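Local coordinates for Sn-glycerol-3-phosphate ABC transporter substrate-binding protein UspB (Mycobacterium tuberculosis, PDB 4MFI) that probably binds glycerophosphocholine outside the membrane as the substrate-binding subunit of an ABC importer, at residues Trp225-Thr230 against Asp382-Phe387; Phe387-Asp392 against Arg426-Lys431. All blocks are in the same frame, centred on the assembly; numbering follows the deposited sequence.

Interaction 1: Trp225-Thr230 against Asp382-Phe387; sequences WTLTLT and DYARVF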
# COMPACT_ATOMS: atom_id res chain seq x y z
N TRP A 225 -0.41 -19.74 1.22
CA TRP A 225 0.87 -20.09 1.83
C TRP A 225 1.84 -20.84 0.92
O TRP A 225 2.96 -21.16 1.32
CB TRP A 225 0.66 -20.92 3.10
CG TRP A 225 -0.08 -20.19 4.16
CD1 TRP A 225 -1.30 -20.52 4.68
CD2 TRP A 225 0.34 -19.00 4.84
NE1 TRP A 225 -1.67 -19.61 5.64
CE2 TRP A 225 -0.68 -18.67 5.76
CE3 TRP A 225 1.46 -18.17 4.76
CZ2 TRP A 225 -0.60 -17.55 6.59
CZ3 TRP A 225 1.54 -17.07 5.59
CH2 TRP A 225 0.52 -16.76 6.49
N THR A 226 1.40 -21.11 -0.31
CA THR A 226 2.20 -21.89 -1.25
C THR A 226 3.00 -20.95 -2.14
O THR A 226 2.44 -20.17 -2.92
CB THR A 226 1.28 -22.81 -2.06
OG1 THR A 226 0.63 -23.72 -1.16
CG2 THR A 226 2.06 -23.60 -3.11
N LEU A 227 4.32 -21.01 -2.01
CA LEU A 227 5.19 -20.12 -2.77
C LEU A 227 5.17 -20.49 -4.26
O LEU A 227 5.15 -21.67 -4.62
CB LEU A 227 6.61 -20.15 -2.21
CG LEU A 227 6.72 -19.73 -0.73
CD1 LEU A 227 8.15 -19.87 -0.24
CD2 LEU A 227 6.23 -18.31 -0.52
N THR A 228 5.15 -19.47 -5.11
CA THR A 228 4.98 -19.68 -6.55
C THR A 228 5.96 -18.84 -7.37
O THR A 228 5.72 -18.57 -8.55
CB THR A 228 3.52 -19.40 -7.01
OG1 THR A 228 3.12 -18.08 -6.61
CG2 THR A 228 2.55 -20.40 -6.40
N LEU A 229 7.07 -18.44 -6.76
CA LEU A 229 8.09 -17.68 -7.46
C LEU A 229 8.71 -18.48 -8.62
O LEU A 229 9.16 -17.90 -9.61
CB LEU A 229 9.20 -17.25 -6.50
CG LEU A 229 8.85 -16.09 -5.57
CD1 LEU A 229 9.84 -16.02 -4.45
CD2 LEU A 229 8.84 -14.77 -6.34
N THR A 230 8.74 -19.80 -8.50
CA THR A 230 9.38 -20.61 -9.53
C THR A 230 8.39 -21.17 -10.55
O THR A 230 8.78 -21.95 -11.43
CB THR A 230 10.17 -21.77 -8.91
OG1 THR A 230 9.31 -22.55 -8.08
CG2 THR A 230 11.33 -21.22 -8.08
N ASP A 382 0.10 -10.57 -1.98
CA ASP A 382 0.55 -11.95 -1.80
C ASP A 382 1.07 -12.17 -0.38
O ASP A 382 1.77 -11.32 0.17
CB ASP A 382 1.65 -12.29 -2.81
CG ASP A 382 1.16 -12.33 -4.24
OD1 ASP A 382 -0.06 -12.45 -4.49
OD2 ASP A 382 2.04 -12.25 -5.12
N TYR A 383 0.73 -13.32 0.20
CA TYR A 383 1.16 -13.63 1.57
C TYR A 383 2.68 -13.58 1.69
O TYR A 383 3.22 -13.17 2.73
CB TYR A 383 0.68 -15.02 2.01
CG TYR A 383 -0.80 -15.20 2.27
CD1 TYR A 383 -1.76 -14.31 1.80
CD2 TYR A 383 -1.24 -16.32 2.97
CE1 TYR A 383 -3.12 -14.53 2.04
CE2 TYR A 383 -2.58 -16.54 3.22
CZ TYR A 383 -3.52 -15.65 2.75
OH TYR A 383 -4.86 -15.90 3.01
N ALA A 384 3.39 -13.97 0.63
CA ALA A 384 4.85 -13.98 0.69
C ALA A 384 5.45 -12.59 0.90
O ALA A 384 6.56 -12.47 1.43
CB ALA A 384 5.44 -14.64 -0.56
N ARG A 385 4.73 -11.55 0.50
CA ARG A 385 5.19 -10.18 0.75
C ARG A 385 4.78 -9.65 2.12
O ARG A 385 5.59 -9.05 2.83
CB ARG A 385 4.74 -9.20 -0.36
CG ARG A 385 5.36 -7.82 -0.15
CD ARG A 385 5.00 -6.77 -1.22
NE ARG A 385 5.74 -5.56 -0.85
CZ ARG A 385 5.34 -4.70 0.07
NH1 ARG A 385 4.15 -4.85 0.65
NH2 ARG A 385 6.11 -3.68 0.42
N VAL A 386 3.53 -9.87 2.51
CA VAL A 386 2.99 -9.21 3.70
C VAL A 386 2.89 -10.02 4.99
O VAL A 386 2.82 -9.44 6.07
CB VAL A 386 1.62 -8.54 3.43
CG1 VAL A 386 1.78 -7.33 2.49
CG2 VAL A 386 0.59 -9.56 2.89
N PHE A 387 2.86 -11.35 4.88
CA PHE A 387 2.71 -12.22 6.06
C PHE A 387 3.97 -12.99 6.41
O PHE A 387 4.10 -13.52 7.51
CB PHE A 387 1.59 -13.24 5.86
CG PHE A 387 0.20 -12.65 5.76
CD1 PHE A 387 -0.06 -11.31 6.03
CD2 PHE A 387 -0.87 -13.47 5.41
CE1 PHE A 387 -1.35 -10.79 5.94
CE2 PHE A 387 -2.16 -12.97 5.33
CZ PHE A 387 -2.40 -11.62 5.59
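An aromatic cluster of Trp225, Tyr383 and Phe387 joins the two-stranded antiparallel hairpin 222-223/226-227 to the short helix 383-386 in this periplasmic-binding-protein fold. Its centre is an edge-to-face pair in which the tyrosine supplies the edge: CD2 of Tyr383 stands over the middle of the indole face, 3.6 Å from CD2 of Trp225, and the planes meet at 70°. Although the Trp225 CB points away from the helix, chi1 of -62° sets CG anti to the carbonyl carbon, and from there the indole extends back under the edge of Tyr383. The far corner of the indole then reaches Phe387, with CH2 of Trp225 3.7 Å from both CB and CD2 of that residue; these two rings are oblique, at 43°. Phe387 in turn lays its CD2 over one face of Tyr383, near the rim of the ring, so each ring of the cluster touches the other two. Outside the cluster, Phe387 stacks on Phe106, and OG of Ser222 accepts the amide of Ala384. One helical turn holds Tyr383 and Phe387 on the same side, through Phe387 N to Tyr383 O at 2.8 Å. Farther along the hairpin, CD2 of Leu227 meets CB of Ala384 at 3.8 Å.

Interaction 2: Phe387-Asp392 against Arg426-Lys431; sequences FLPGGD and RQIMRK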
# COMPACT_ATOMS: atom_id res chain seq x y z
N PHE A 387 2.86 -11.35 4.88
CA PHE A 387 2.71 -12.22 6.06
C PHE A 387 3.97 -12.99 6.41
O PHE A 387 4.10 -13.52 7.51
CB PHE A 387 1.59 -13.24 5.86
CG PHE A 387 0.20 -12.65 5.76
CD1 PHE A 387 -0.06 -11.31 6.03
CD2 PHE A 387 -0.87 -13.47 5.41
CE1 PHE A 387 -1.35 -10.79 5.94
CE2 PHE A 387 -2.16 -12.97 5.33
CZ PHE A 387 -2.40 -11.62 5.59
N LEU A 388 4.89 -13.08 5.46
CA LEU A 388 6.11 -13.87 5.62
C LEU A 388 7.20 -12.89 6.03
O LEU A 388 7.47 -11.93 5.32
CB LEU A 388 6.43 -14.54 4.28
CG LEU A 388 7.48 -15.65 4.22
CD1 LEU A 388 7.33 -16.41 2.91
CD2 LEU A 388 8.91 -15.11 4.37
N PRO A 389 7.84 -13.13 7.19
CA PRO A 389 8.81 -12.18 7.74
C PRO A 389 9.91 -11.81 6.76
O PRO A 389 10.58 -12.69 6.22
CB PRO A 389 9.41 -12.94 8.93
CG PRO A 389 8.32 -13.85 9.37
CD PRO A 389 7.62 -14.28 8.09
N GLY A 390 10.06 -10.51 6.52
CA GLY A 390 11.03 -9.99 5.57
C GLY A 390 10.79 -10.28 4.10
O GLY A 390 11.64 -9.97 3.27
N GLY A 391 9.64 -10.86 3.75
CA GLY A 391 9.41 -11.26 2.38
C GLY A 391 9.49 -10.10 1.40
O GLY A 391 10.02 -10.23 0.29
N ASP A 392 8.94 -8.96 1.80
CA ASP A 392 9.05 -7.76 0.98
C ASP A 392 10.50 -7.39 0.69
O ASP A 392 10.84 -7.07 -0.44
CB ASP A 392 8.33 -6.58 1.64
CG ASP A 392 8.92 -6.21 2.99
OD1 ASP A 392 9.17 -7.12 3.81
OD2 ASP A 392 9.13 -5.00 3.23
N ARG A 426 9.62 -21.86 9.59
CA ARG A 426 10.17 -21.73 10.94
C ARG A 426 9.46 -20.67 11.79
O ARG A 426 9.37 -20.82 13.01
CB ARG A 426 11.69 -21.53 10.92
CG ARG A 426 12.17 -20.12 10.80
CD ARG A 426 13.71 -20.07 10.77
NE ARG A 426 14.36 -20.82 11.85
CZ ARG A 426 14.51 -20.39 13.10
NH1 ARG A 426 14.01 -19.21 13.47
NH2 ARG A 426 15.13 -21.13 13.99
N GLN A 427 8.94 -19.62 11.14
CA GLN A 427 8.36 -18.48 11.87
C GLN A 427 6.85 -18.45 11.93
O GLN A 427 6.27 -17.94 12.89
CB GLN A 427 8.82 -17.15 11.27
CG GLN A 427 10.32 -16.94 11.25
CD GLN A 427 10.95 -17.03 12.63
OE1 GLN A 427 11.62 -18.00 12.94
NE2 GLN A 427 10.73 -16.01 13.45
N ILE A 428 6.20 -18.99 10.90
CA ILE A 428 4.76 -18.77 10.72
C ILE A 428 3.95 -20.04 10.85
O ILE A 428 2.99 -20.09 11.62
CB ILE A 428 4.45 -18.13 9.35
CG1 ILE A 428 5.21 -16.81 9.19
CG2 ILE A 428 2.94 -17.93 9.18
CD1 ILE A 428 4.95 -15.79 10.29
N MET A 429 4.32 -21.07 10.10
CA MET A 429 3.44 -22.23 9.95
C MET A 429 3.13 -22.96 11.26
O MET A 429 2.00 -23.39 11.47
CB MET A 429 3.94 -23.16 8.84
CG MET A 429 4.17 -22.44 7.51
SD MET A 429 2.77 -21.40 6.94
CE MET A 429 1.81 -22.62 6.11
N ARG A 430 4.10 -23.06 12.16
CA ARG A 430 3.82 -23.73 13.43
C ARG A 430 2.81 -22.96 14.29
O ARG A 430 2.01 -23.55 15.02
CB ARG A 430 5.10 -24.00 14.22
CG ARG A 430 4.85 -24.54 15.61
CD ARG A 430 6.15 -24.88 16.32
NE ARG A 430 6.61 -26.22 15.99
CZ ARG A 430 7.70 -26.79 16.51
NH1 ARG A 430 8.45 -26.12 17.37
NH2 ARG A 430 8.03 -28.03 16.16
N LYS A 431 2.83 -21.65 14.17
CA LYS A 431 1.97 -20.80 14.99
C LYS A 431 0.50 -20.83 14.57
O LYS A 431 -0.37 -20.34 15.29
CB LYS A 431 2.49 -19.37 15.01
CG LYS A 431 3.90 -19.26 15.59
CD LYS A 431 4.37 -17.81 15.67
CE LYS A 431 5.81 -17.74 16.19
NZ LYS A 431 6.47 -16.45 15.84
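Ile428 and Pro389 meet through a bend in the isoleucine: chi1 of -57° puts CG1 anti to the carbonyl carbon, and chi2 of -57° folds CD1 round, so that both atoms face the proline. The isoleucine branch points at the CD corner of the proline ring, CD of Pro389 lying 3.7 Å from CG1 and 3.8 Å from CD1 of Ile428. The same methyl also lies against the backbone two residues before the proline, CD1 of Ile428 being 3.7 Å from O of Phe387, a van der Waals contact of a methyl group with a carbonyl oxygen. Beside it, the aliphatic base of Gln427 covers the next ring atom, its CB 3.8 Å from CG of Pro389. The Gln427 chain bends at chi2, and its OE1 receives a weak bond from NH1 of Arg426, whose N-H to acceptor angle is 127°. Pro389 itself is held in a type II turn closed by Gly391 N to Leu388 O at 2.9 Å, with Gly390 at positive phi. Leu110 of helix 104-110 packs on Ile428, and Leu388 packs on helix 409-427. With 138 Å² buried in all, this is modest apolar packing of a type II beta turn, whose Gly390 is the N-cap of helix 391-405, against Gln427 and Ile428.

In the fold
Interactions 1 and 2 follow one another along the chain and share Phe387; their centres lie 10 Å apart. The side chain of Trp225 bridges them: its CH2 is 3.8 Å from CG2 of Ile428, and its CB is 3.6 Å from CE of Met429. A second join lies between the successive helices 383-386 and 391-405, where CG of Arg385 is 3.7 Å from CB of Asp392. The two contacts thus adjoin, on the same side of the chain's centre, their own centres being about 16 and 19 Å from the centre of the chain. Arg385 and Asp392 also form salt bridges, to Asp102 and Arg103 respectively, tying both segments to the chain between strand 97-101 and helix 104-110.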